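PDB 3P43: putative uncharacterized protein from Methanosarcina barkeri str. Fusaro, which probably acts as a manganese-dependent phosphoesterase that trims 3' ends during DNA repair, as a member of the LigD 3'-phosphoesterase superfamily. Local coordinates for residues D45-M50 with L81-F86; E87-A92 with A97-I102. All coordinates share one frame; numbering follows the deposited sequence.

Interaction 1: D45-M50 with L81-F86. With MN (manganese (II) ion), chain B.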
loop_
_atom_site.group_PDB
_atom_site.type_symbol
_atom_site.label_atom_id
_atom_site.label_comp_id
_atom_site.label_asym_id
_atom_site.label_seq_id
_atom_site.Cartn_x
_atom_site.Cartn_y
_atom_site.Cartn_z
ATOM N N ASP A 45 -1.228 0.258 5.732
ATOM C CA ASP A 45 -1.991 0.405 4.508
ATOM C C ASP A 45 -1.106 1.050 3.454
ATOM O O ASP A 45 -0.563 2.138 3.656
ATOM C CB ASP A 45 -3.265 1.206 4.757
ATOM C CG ASP A 45 -4.259 0.448 5.610
ATOM O OD1 ASP A 45 -4.641 -0.671 5.218
ATOM O OD2 ASP A 45 -4.654 0.960 6.672
ATOM N N PHE A 46 -0.931 0.333 2.349
ATOM C CA PHE A 46 -0.132 0.793 1.229
ATOM C C PHE A 46 -1.071 1.244 0.106
ATOM O O PHE A 46 -1.906 0.470 -0.354
ATOM C CB PHE A 46 0.790 -0.335 0.746
ATOM C CG PHE A 46 1.591 0.024 -0.463
ATOM C CD1 PHE A 46 2.697 0.848 -0.355
ATOM C CD2 PHE A 46 1.235 -0.453 -1.709
ATOM C CE1 PHE A 46 3.430 1.189 -1.466
ATOM C CE2 PHE A 46 1.970 -0.118 -2.825
ATOM C CZ PHE A 46 3.066 0.709 -2.706
ATOM N N ARG A 47 -0.935 2.495 -0.323
ATOM C CA ARG A 47 -1.869 3.075 -1.283
ATOM C C ARG A 47 -1.166 3.711 -2.474
ATOM O O ARG A 47 -0.198 4.454 -2.312
ATOM C CB ARG A 47 -2.737 4.137 -0.609
ATOM C CG ARG A 47 -3.388 3.703 0.688
ATOM C CD ARG A 47 -4.330 4.783 1.177
ATOM N NE ARG A 47 -4.605 4.650 2.595
ATOM C CZ ARG A 47 -5.466 3.780 3.103
ATOM N NH1 ARG A 47 -6.134 2.967 2.296
ATOM N NH2 ARG A 47 -5.654 3.724 4.415
ATOM N N LEU A 48 -1.680 3.429 -3.666
ATOM C CA LEU A 48 -1.153 3.996 -4.904
ATOM C C LEU A 48 -2.235 4.815 -5.587
ATOM O O LEU A 48 -3.370 4.353 -5.741
ATOM C CB LEU A 48 -0.718 2.885 -5.862
ATOM C CG LEU A 48 0.506 2.044 -5.517
ATOM C CD1 LEU A 48 0.612 0.866 -6.478
ATOM C CD2 LEU A 48 1.776 2.886 -5.550
ATOM N N GLU A 49 -1.889 6.027 -6.002
ATOM C CA GLU A 49 -2.834 6.844 -6.750
ATOM C C GLU A 49 -2.973 6.302 -8.159
ATOM O O GLU A 49 -2.009 6.283 -8.926
ATOM C CB GLU A 49 -2.408 8.311 -6.808
ATOM C CG GLU A 49 -3.313 9.149 -7.707
ATOM C CD GLU A 49 -2.890 10.601 -7.796
ATOM O OE1 GLU A 49 -2.078 11.039 -6.954
ATOM O OE2 GLU A 49 -3.378 11.305 -8.707
ATOM N N MET A 50 -4.176 5.834 -8.476
ATOM C CA MET A 50 -4.533 5.403 -9.816
ATOM C C MET A 50 -5.904 5.973 -10.135
ATOM O O MET A 50 -6.807 5.917 -9.302
ATOM C CB MET A 50 -4.615 3.876 -9.877
ATOM C CG MET A 50 -3.406 3.152 -9.314
ATOM S SD MET A 50 -2.337 2.504 -10.609
ATOM C CE MET A 50 -1.126 1.619 -9.646
ATOM N N LEU A 81 -8.508 10.340 -2.676
ATOM C CA LEU A 81 -7.155 10.864 -2.759
ATOM C C LEU A 81 -6.764 11.678 -1.525
ATOM O O LEU A 81 -5.625 11.609 -1.059
ATOM C CB LEU A 81 -7.025 11.707 -4.029
ATOM C CG LEU A 81 -5.659 11.832 -4.700
ATOM C CD1 LEU A 81 -4.864 10.551 -4.562
ATOM C CD2 LEU A 81 -5.855 12.188 -6.167
ATOM N N ALA A 82 -7.718 12.432 -0.987
ATOM C CA ALA A 82 -7.455 13.311 0.151
ATOM C C ALA A 82 -7.035 12.539 1.403
ATOM O O ALA A 82 -6.505 13.115 2.357
ATOM C CB ALA A 82 -8.666 14.178 0.439
ATOM N N TYR A 83 -7.271 11.232 1.392
ATOM C CA TYR A 83 -6.919 10.386 2.518
ATOM C C TYR A 83 -5.405 10.248 2.657
ATOM O O TYR A 83 -4.907 9.898 3.723
ATOM C CB TYR A 83 -7.566 9.010 2.371
ATOM C CG TYR A 83 -7.830 8.319 3.689
ATOM C CD1 TYR A 83 -8.811 8.786 4.550
ATOM C CD2 TYR A 83 -7.105 7.199 4.068
ATOM C CE1 TYR A 83 -9.059 8.160 5.756
ATOM C CE2 TYR A 83 -7.347 6.564 5.266
ATOM C CZ TYR A 83 -8.327 7.048 6.107
ATOM O OH TYR A 83 -8.576 6.423 7.304
ATOM N N ALA A 84 -4.677 10.531 1.579
ATOM C CA ALA A 84 -3.216 10.479 1.610
ATOM C C ALA A 84 -2.643 11.485 2.609
ATOM O O ALA A 84 -1.478 11.403 3.000
ATOM C CB ALA A 84 -2.647 10.727 0.224
ATOM N N ASP A 85 -3.474 12.433 3.017
ATOM C CA ASP A 85 -3.051 13.487 3.926
ATOM C C ASP A 85 -3.522 13.235 5.353
ATOM O O ASP A 85 -3.209 14.014 6.249
ATOM C CB ASP A 85 -3.606 14.834 3.456
ATOM C CG ASP A 85 -2.880 15.376 2.245
ATOM O OD1 ASP A 85 -1.684 15.058 2.067
ATOM O OD2 ASP A 85 -3.503 16.141 1.480
ATOM N N PHE A 86 -4.286 12.165 5.571
ATOM C CA PHE A 86 -4.917 11.992 6.870
ATOM C C PHE A 86 -4.084 11.275 7.927
ATOM O O PHE A 86 -3.530 10.203 7.692
ATOM C CB PHE A 86 -6.292 11.334 6.790
ATOM C CG PHE A 86 -6.936 11.205 8.132
ATOM C CD1 PHE A 86 -7.549 12.305 8.722
ATOM C CD2 PHE A 86 -6.853 10.027 8.845
ATOM C CE1 PHE A 86 -8.111 12.214 9.974
ATOM C CE2 PHE A 86 -7.419 9.921 10.106
ATOM C CZ PHE A 86 -8.049 11.016 10.673
HETATM MN MN MN B . -6.174 -0.504 7.399
#

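Interaction 2: E87-A92 with A97-I102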
loop_
_atom_site.group_PDB
_atom_site.type_symbol
_atom_site.label_atom_id
_atom_site.label_comp_id
_atom_site.label_asym_id
_atom_site.label_seq_id
_atom_site.Cartn_x
_atom_site.Cartn_y
_atom_site.Cartn_z
ATOM N N GLU A 87 -4.059 11.881 9.110
ATOM C CA GLU A 87 -3.290 11.411 10.244
ATOM C C GLU A 87 -4.095 11.808 11.472
ATOM O O GLU A 87 -4.318 12.993 11.717
ATOM C CB GLU A 87 -1.928 12.102 10.231
ATOM C CG GLU A 87 -0.925 11.643 11.257
ATOM C CD GLU A 87 0.489 12.045 10.863
ATOM O OE1 GLU A 87 0.876 13.212 11.096
ATOM O OE2 GLU A 87 1.211 11.198 10.298
ATOM N N GLY A 88 -4.557 10.815 12.224
ATOM C CA GLY A 88 -5.510 11.044 13.299
ATOM C C GLY A 88 -6.297 9.778 13.581
ATOM O O GLY A 88 -5.869 8.689 13.209
ATOM N N GLU A 89 -7.449 9.906 14.227
ATOM C CA GLU A 89 -8.198 8.719 14.633
ATOM C C GLU A 89 -9.586 8.605 14.006
ATOM O O GLU A 89 -10.407 9.513 14.106
ATOM C CB GLU A 89 -8.306 8.628 16.162
ATOM C CG GLU A 89 -9.070 7.397 16.643
ATOM C CD GLU A 89 -8.946 7.159 18.142
ATOM O OE1 GLU A 89 -9.563 7.910 18.929
ATOM O OE2 GLU A 89 -8.236 6.208 18.532
ATOM N N ILE A 90 -9.836 7.467 13.367
ATOM C CA ILE A 90 -11.144 7.167 12.805
ATOM C C ILE A 90 -12.012 6.493 13.867
ATOM O O ILE A 90 -11.647 5.449 14.390
ATOM C CB ILE A 90 -11.020 6.255 11.568
ATOM C CG1 ILE A 90 -10.164 6.928 10.485
ATOM C CG2 ILE A 90 -12.396 5.880 11.025
ATOM C CD1 ILE A 90 -10.778 8.195 9.911
ATOM N N PRO A 91 -13.164 7.100 14.185
ATOM C CA PRO A 91 -14.091 6.644 15.230
ATOM C C PRO A 91 -14.588 5.213 15.049
ATOM O O PRO A 91 -14.770 4.743 13.920
ATOM C CB PRO A 91 -15.273 7.618 15.104
ATOM C CG PRO A 91 -14.696 8.833 14.482
ATOM C CD PRO A 91 -13.629 8.343 13.545
ATOM N N ALA A 92 -14.811 4.538 16.174
ATOM C CA ALA A 92 -15.354 3.186 16.187
ATOM C C ALA A 92 -16.640 3.099 15.368
ATOM O O ALA A 92 -17.438 4.033 15.351
ATOM C CB ALA A 92 -15.610 2.740 17.612
ATOM N N ALA A 97 -11.818 2.280 11.058
ATOM C CA ALA A 97 -11.720 2.677 12.466
ATOM C C ALA A 97 -10.329 2.389 13.021
ATOM O O ALA A 97 -9.739 1.352 12.719
ATOM C CB ALA A 97 -12.776 1.967 13.303
ATOM N N GLY A 98 -9.810 3.315 13.824
ATOM C CA GLY A 98 -8.512 3.142 14.451
ATOM C C GLY A 98 -7.614 4.356 14.314
ATOM O O GLY A 98 -8.025 5.391 13.794
ATOM N N LYS A 99 -6.381 4.222 14.786
ATOM C CA LYS A 99 -5.401 5.295 14.724
ATOM C C LYS A 99 -4.619 5.234 13.419
ATOM O O LYS A 99 -4.129 4.171 13.025
ATOM C CB LYS A 99 -4.445 5.195 15.910
ATOM C CG LYS A 99 -5.150 5.244 17.262
ATOM C CD LYS A 99 -4.239 4.772 18.382
ATOM C CE LYS A 99 -4.915 4.900 19.739
ATOM N NZ LYS A 99 -5.359 6.307 19.974
ATOM N N VAL A 100 -4.491 6.378 12.757
ATOM C CA VAL A 100 -3.820 6.438 11.464
ATOM C C VAL A 100 -2.648 7.409 11.498
ATOM O O VAL A 100 -2.801 8.560 11.895
ATOM C CB VAL A 100 -4.790 6.880 10.352
ATOM C CG1 VAL A 100 -4.058 7.004 9.008
ATOM C CG2 VAL A 100 -5.970 5.916 10.253
ATOM N N GLU A 101 -1.477 6.940 11.077
ATOM C CA GLU A 101 -0.296 7.796 10.985
ATOM C C GLU A 101 0.407 7.620 9.646
ATOM O O GLU A 101 0.486 6.510 9.117
ATOM C CB GLU A 101 0.687 7.506 12.120
ATOM C CG GLU A 101 1.970 8.331 12.029
ATOM C CD GLU A 101 2.850 8.185 13.254
ATOM O OE1 GLU A 101 3.536 7.147 13.370
ATOM O OE2 GLU A 101 2.855 9.106 14.101
ATOM N N ILE A 102 0.919 8.715 9.097
ATOM C CA ILE A 102 1.657 8.645 7.846
ATOM C C ILE A 102 3.033 8.077 8.137
ATOM O O ILE A 102 3.834 8.713 8.820
ATOM C CB ILE A 102 1.824 10.022 7.179
ATOM C CG1 ILE A 102 0.472 10.712 7.002
ATOM C CG2 ILE A 102 2.501 9.867 5.822
ATOM C CD1 ILE A 102 -0.315 10.198 5.833
#

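Interaction 1: D45-M50 with L81-F86
The guanidinium of R47 lies against the ring edge of Y83, with NH2 reaching to 3.4 Å from CE2 and NE to 3.9 Å from CD2. The two planes stand 83° apart, so one face of the guanidinium, to which Y83 CD2 is near, looks at the rim of the ring; this is edge packing and not a cation-pi stack. On R47 the chain runs extended from CG to NE, and chi4 of -79° then turns the flat end across that line. D45 CB lies 3.5 Å above the guanidinium plane of R47, toward its rim, while Q35 takes a hydrogen bond from NE and S56 one from NH1. Here strand 42-50 of the antiparallel beta barrel meets the short 3-10 turn that follows strand 70-80, and strand 42-50 supplies two of the manganese ligands, H43 and D45, with H37 coming from strand 31-38. D45 OD2 binds the manganese ion at 2.2 Å. R47 NH2 stands 3.7 Å from D45 OD2, a long salt bridge in which the oxygen lies well out of the guanidinium plane, so the attraction is one of charge and would probably add to the positive field around the carboxylate. Farther along the strand, the carboxylate of E49 meets the branched end of L81 obliquely: OE1 is 3.7 Å from CD1, and OE2 is equally close to CD2. With CG opposite the backbone N (chi1 174°) and the chain extended, E49 reaches over these methyls while OE1 accepts a hydrogen bond from I31 N.

Interaction 2: E87-A92 with A97-I102
G88 O accepts the backbone N-H of V100 at 2.7 Å, and G88 N returns a bond to V100 O, making G88 and V100 a hydrogen-bonded antiparallel pair. The same exchange recurs two residues on, where I90 N donates to G98 O at 2.8 Å and G98 N donates to I90 O. Between them E89 and K99 form the non-hydrogen-bonded pair, their CA atoms 4.4 Å apart, and E89 CA adds a CA-H...O contact to G98 O. This ladder builds the beta hairpin of strands 88-90 and 98-114 at the border of the barrel. Beyond the last pair, a side chain takes over the role of a strand carbonyl: E87 OE2 accepts the N-H of I102 at 2.8 Å from its N through the anti lone pair, with an N-H...O angle of 159°. E87 reaches it because CG is turned opposite the backbone N (chi1 -174°) and the chain stays extended, crossing I102 at about a right angle so that OE2 also touches CB. E89 and K99 project from one face of the sheet, where NZ comes to 3.2 Å from E89 OE2, 48° above the carboxylate plane. Chi4 of K99 is bent, which brings the ammonium back over the acid. I90 and V100 share the other face, which is turned toward Y83, and A97 CB packs against P91 O. The bonding is therefore mostly backbone to backbone, with a carboxylate continuing the ladder at one end and an ion pair on the exposed face, whose strength solvent would probably moderate.

Interaction 1 is partly buried and sits nearer the centre of the chain, whereas interaction 2 is a surface contact whose centre lies about 16 Å from the centre of the chain. Both reach the same curled sheet: strand 42-50 joins strand 31-38, which in turn pairs with strand 98-114. Their chemistry follows their place, since 45-50 and 81-86 meet through side-chain packing, while 87-92 and 97-102 are joined by a regular backbone ladder. The two touch directly, with Y83 OH 3.6 Å from I90 CG1 and A84 O 3.3 Å from I102 CD1, so the 3-10 turn touches both strand 42-50 and the hairpin.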